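Local coordinates for protein N-isopropylammelide isopropylaminohydrolase (Burkholderia multivorans ATCC 17616, PDB 6NBO) that is a zinc-containing member of the amidohydrolase family, an enzyme built around a TIM-barrel domain, at residues H65-K70 against R124-V129. Residues are numbered along the deposited sequence; the frame is centred on the assembly and turned at random.
Sequences HTHLDK and RTHVDV. With ZN (zinc ion), chain B.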
ATOM      1  N   HIS A  65      -0.913  -0.800   1.746  1.00 21.30           N
ATOM      2  CA  HIS A  65      -1.553  -0.779   3.063  1.00 22.37           C
ATOM      3  C   HIS A  65      -0.630  -1.431   4.078  1.00 29.22           C
ATOM      4  O   HIS A  65      -0.542  -2.659   4.146  1.00 24.18           O
ATOM      5  CB  HIS A  65      -2.904  -1.503   3.057  1.00 24.48           C
ATOM      6  CG  HIS A  65      -3.673  -1.430   4.353  1.00 25.94           C
ATOM      7  ND1 HIS A  65      -4.935  -0.882   4.439  1.00 28.38           N
ATOM      8  CD2 HIS A  65      -3.384  -1.895   5.595  1.00 25.65           C
ATOM      9  CE1 HIS A  65      -5.385  -0.998   5.679  1.00 32.27           C
ATOM     10  NE2 HIS A  65      -4.457  -1.599   6.403  1.00 27.72           N
ATOM     11  N   THR A  66       0.056  -0.630   4.879  1.00 20.69           N
ATOM     12  CA  THR A  66       0.756  -1.183   6.027  1.00 21.93           C
ATOM     13  C   THR A  66       0.598  -0.205   7.188  1.00 23.64           C
ATOM     14  O   THR A  66      -0.135   0.790   7.095  1.00 25.92           O
ATOM     15  CB  THR A  66       2.221  -1.490   5.682  1.00 23.54           C
ATOM     16  OG1 THR A  66       2.793  -2.271   6.744  1.00 25.83           O
ATOM     17  CG2 THR A  66       3.042  -0.196   5.494  1.00 21.51           C
ATOM     18  N   HIS A  67       1.292  -0.506   8.302  1.00 24.91           N
ATOM     19  CA  HIS A  67       1.204   0.260   9.545  1.00 22.43           C
ATOM     20  C   HIS A  67       2.651   0.421  10.024  1.00 24.12           C
ATOM     21  O   HIS A  67       3.095  -0.299  10.917  1.00 25.23           O
ATOM     22  CB  HIS A  67       0.324  -0.439  10.593  1.00 23.74           C
ATOM     23  CG  HIS A  67      -1.127  -0.533  10.221  1.00 24.89           C
ATOM     24  ND1 HIS A  67      -2.052   0.411  10.601  1.00 27.52           N
ATOM     25  CD2 HIS A  67      -1.808  -1.457   9.497  1.00 26.09           C
ATOM     26  CE1 HIS A  67      -3.247   0.067  10.148  1.00 33.46           C
ATOM     27  NE2 HIS A  67      -3.122  -1.054   9.459  1.00 30.77           N
ATOM     28  N   LEU A  68       3.376   1.372   9.415  1.00 24.20           N
ATOM     29  CA  LEU A  68       4.805   1.513   9.693  1.00 25.17           C
ATOM     30  C   LEU A  68       5.056   1.934  11.133  1.00 27.39           C
ATOM     31  O   LEU A  68       6.131   1.657  11.682  1.00 29.56           O
ATOM     32  CB  LEU A  68       5.460   2.537   8.757  1.00 21.58           C
ATOM     33  CG  LEU A  68       5.564   2.271   7.251  1.00 25.49           C
ATOM     34  CD1 LEU A  68       6.173   3.468   6.541  1.00 25.69           C
ATOM     35  CD2 LEU A  68       6.347   1.006   6.962  1.00 25.57           C
ATOM     36  N   ASP A  69       4.094   2.624  11.750  1.00 24.38           N
ATOM     37  CA  ASP A  69       4.298   3.089  13.115  1.00 26.33           C
ATOM     38  C   ASP A  69       4.291   1.937  14.114  1.00 32.01           C
ATOM     39  O   ASP A  69       4.896   2.053  15.183  1.00 30.11           O
ATOM     40  CB  ASP A  69       3.239   4.139  13.490  1.00 29.60           C
ATOM     41  CG  ASP A  69       1.797   3.610  13.398  1.00 30.21           C
ATOM     42  OD1 ASP A  69       1.486   2.829  12.464  1.00 30.61           O
ATOM     43  OD2 ASP A  69       0.973   3.999  14.257  1.00 30.08           O
ATOM     44  N   LYS A  70       3.621   0.826  13.790  1.00 25.66           N
ATOM     45  CA  LYS A  70       3.401  -0.256  14.750  1.00 32.13           C
ATOM     46  C   LYS A  70       4.495  -1.314  14.736  1.00 26.99           C
ATOM     47  O   LYS A  70       4.575  -2.112  15.681  1.00 27.02           O
ATOM     48  CB  LYS A  70       2.082  -0.990  14.462  1.00 31.49           C
ATOM     49  CG  LYS A  70       0.768  -0.222  14.583  1.00 36.26           C
ATOM     50  CD  LYS A  70      -0.362  -1.173  14.152  1.00 42.84           C
ATOM     51  CE  LYS A  70      -1.713  -0.485  13.973  1.00 40.80           C
ATOM     52  NZ  LYS A  70      -2.355  -0.103  15.263  1.00 39.00           N
ATOM     53  N   ARG A 124       1.846   3.314   1.040  1.00 21.86           N
ATOM     54  CA  ARG A 124       0.748   3.918   1.788  1.00 20.61           C
ATOM     55  C   ARG A 124       0.705   3.292   3.174  1.00 20.74           C
ATOM     56  O   ARG A 124       0.494   2.080   3.311  1.00 22.62           O
ATOM     57  CB  ARG A 124      -0.605   3.730   1.090  1.00 22.12           C
ATOM     58  CG  ARG A 124      -1.778   4.273   1.945  1.00 24.27           C
ATOM     59  CD  ARG A 124      -3.130   4.211   1.208  1.00 21.22           C
ATOM     60  NE  ARG A 124      -3.200   5.199   0.139  1.00 20.93           N
ATOM     61  CZ  ARG A 124      -4.297   5.481  -0.548  1.00 24.29           C
ATOM     62  NH1 ARG A 124      -5.440   4.864  -0.263  1.00 24.21           N
ATOM     63  NH2 ARG A 124      -4.248   6.389  -1.520  1.00 20.33           N
ATOM     64  N   THR A 125       0.906   4.107   4.199  1.00 20.62           N
ATOM     65  CA  THR A 125       0.878   3.611   5.563  1.00 19.29           C
ATOM     66  C   THR A 125      -0.211   4.322   6.342  1.00 23.44           C
ATOM     67  O   THR A 125      -0.431   5.528   6.189  1.00 21.29           O
ATOM     68  CB  THR A 125       2.219   3.787   6.295  1.00 22.96           C
ATOM     69  OG1 THR A 125       2.126   3.181   7.596  1.00 21.08           O
ATOM     70  CG2 THR A 125       2.580   5.272   6.458  1.00 25.42           C
ATOM     71  N   HIS A 126      -0.910   3.552   7.148  1.00 22.73           N
ATOM     72  CA  HIS A 126      -1.755   4.113   8.180  1.00 22.23           C
ATOM     73  C   HIS A 126      -0.886   4.387   9.396  1.00 24.68           C
ATOM     74  O   HIS A 126       0.137   3.733   9.604  1.00 24.20           O
ATOM     75  CB  HIS A 126      -2.896   3.142   8.488  1.00 21.28           C
ATOM     76  CG  HIS A 126      -3.748   2.855   7.282  1.00 22.72           C
ATOM     77  ND1 HIS A 126      -5.050   3.288   7.167  1.00 22.53           N
ATOM     78  CD2 HIS A 126      -3.462   2.216   6.121  1.00 26.80           C
ATOM     79  CE1 HIS A 126      -5.534   2.929   5.990  1.00 23.88           C
ATOM     80  NE2 HIS A 126      -4.591   2.273   5.335  1.00 24.02           N
ATOM     81  N   VAL A 127      -1.251   5.414  10.155  1.00 23.26           N
ATOM     82  CA  VAL A 127      -0.529   5.780  11.371  1.00 26.00           C
ATOM     83  C   VAL A 127      -1.569   6.058  12.441  1.00 23.67           C
ATOM     84  O   VAL A 127      -2.525   6.796  12.193  1.00 23.15           O
ATOM     85  CB  VAL A 127       0.371   7.013  11.167  1.00 26.05           C
ATOM     86  CG1 VAL A 127       1.052   7.388  12.482  1.00 25.35           C
ATOM     87  CG2 VAL A 127       1.409   6.748  10.076  1.00 24.09           C
ATOM     88  N   ASP A 128      -1.393   5.474  13.621  1.00 22.97           N
ATOM     89  CA  ASP A 128      -2.397   5.638  14.668  1.00 28.34           C
ATOM     90  C   ASP A 128      -2.424   7.087  15.129  1.00 30.52           C
ATOM     91  O   ASP A 128      -1.383   7.668  15.439  1.00 29.10           O
ATOM     92  CB  ASP A 128      -2.099   4.717  15.845  1.00 29.53           C
ATOM     93  CG  ASP A 128      -2.283   3.247  15.503  1.00 33.95           C
ATOM     94  OD1 ASP A 128      -2.758   2.926  14.399  1.00 33.08           O
ATOM     95  OD2 ASP A 128      -1.949   2.404  16.352  1.00 36.97           O
ATOM     96  N   VAL A 129      -3.614   7.677  15.157  1.00 24.19           N
ATOM     97  CA  VAL A 129      -3.818   9.034  15.654  1.00 27.04           C
ATOM     98  C   VAL A 129      -4.973   8.942  16.644  1.00 28.57           C
ATOM     99  O   VAL A 129      -6.097   8.617  16.253  1.00 25.38           O
ATOM    100  CB  VAL A 129      -4.129  10.031  14.527  1.00 28.21           C
ATOM    101  CG1 VAL A 129      -4.516  11.413  15.090  1.00 28.33           C
ATOM    102  CG2 VAL A 129      -2.945  10.160  13.575  1.00 28.48           C
TER
HETATM  103 ZN    ZN B 401      -4.775  -2.142   8.370  0.76 29.78          ZN
HETATM  104  O   HOH W   1      -4.509   1.283   2.666  1.00 24.63           O
HETATM  105  O   HOH W   2      -1.284   2.390  12.228  1.00 26.04           O
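Thr125 OG1 is held from two directions: it accepts the backbone N-H of Leu68, with Leu68 N 2.9 Å from Thr125 OG1 and the bond almost straight at 178°, and gives its own proton to His126 O. The hydroxyl thus stitches the turn at 67-70 to the strand 120-128, just beyond the parallel bridge between Thr66 and Thr125, where His126 N reaches Thr66 O over 2.9 Å.

Further along, Asp69 leans toward the strand. Its CG lies between the backbone N and the carbonyl carbon (chi1 60°), which brings OD2 to Asp128 N at 2.9 Å, the N-H arriving 46° out of the carboxylate plane. The Asp69 and Asp128 carboxylates stand almost perpendicular, and Arg97, salt-bridged to both, probably eases their repulsion. Lys70 bends at its last torsion and places NZ 2.8 Å from Asp128 OD2, on the syn lone pair; Glu93 is its second acidic partner.

A water ties this acidic pair to the metal site. It accepts from His67 ND1 at 2.7 Å and donates to Asp69 OD1 and Asp128 OD1, a second shell that, with the zinc on NE2, probably holds the His67 ring in its rotation. The ring of His126 slants across His65, its CD2 3.7 Å above the centre of one face, while the ND1 of His65 finds its stronger partner in Ser249.

His65 NE2 binds zinc at 2.1 Å, joined by His67 NE2, His218 and Asp304: the His-X-His signature closing the first barrel strand of the amidohydrolase fold.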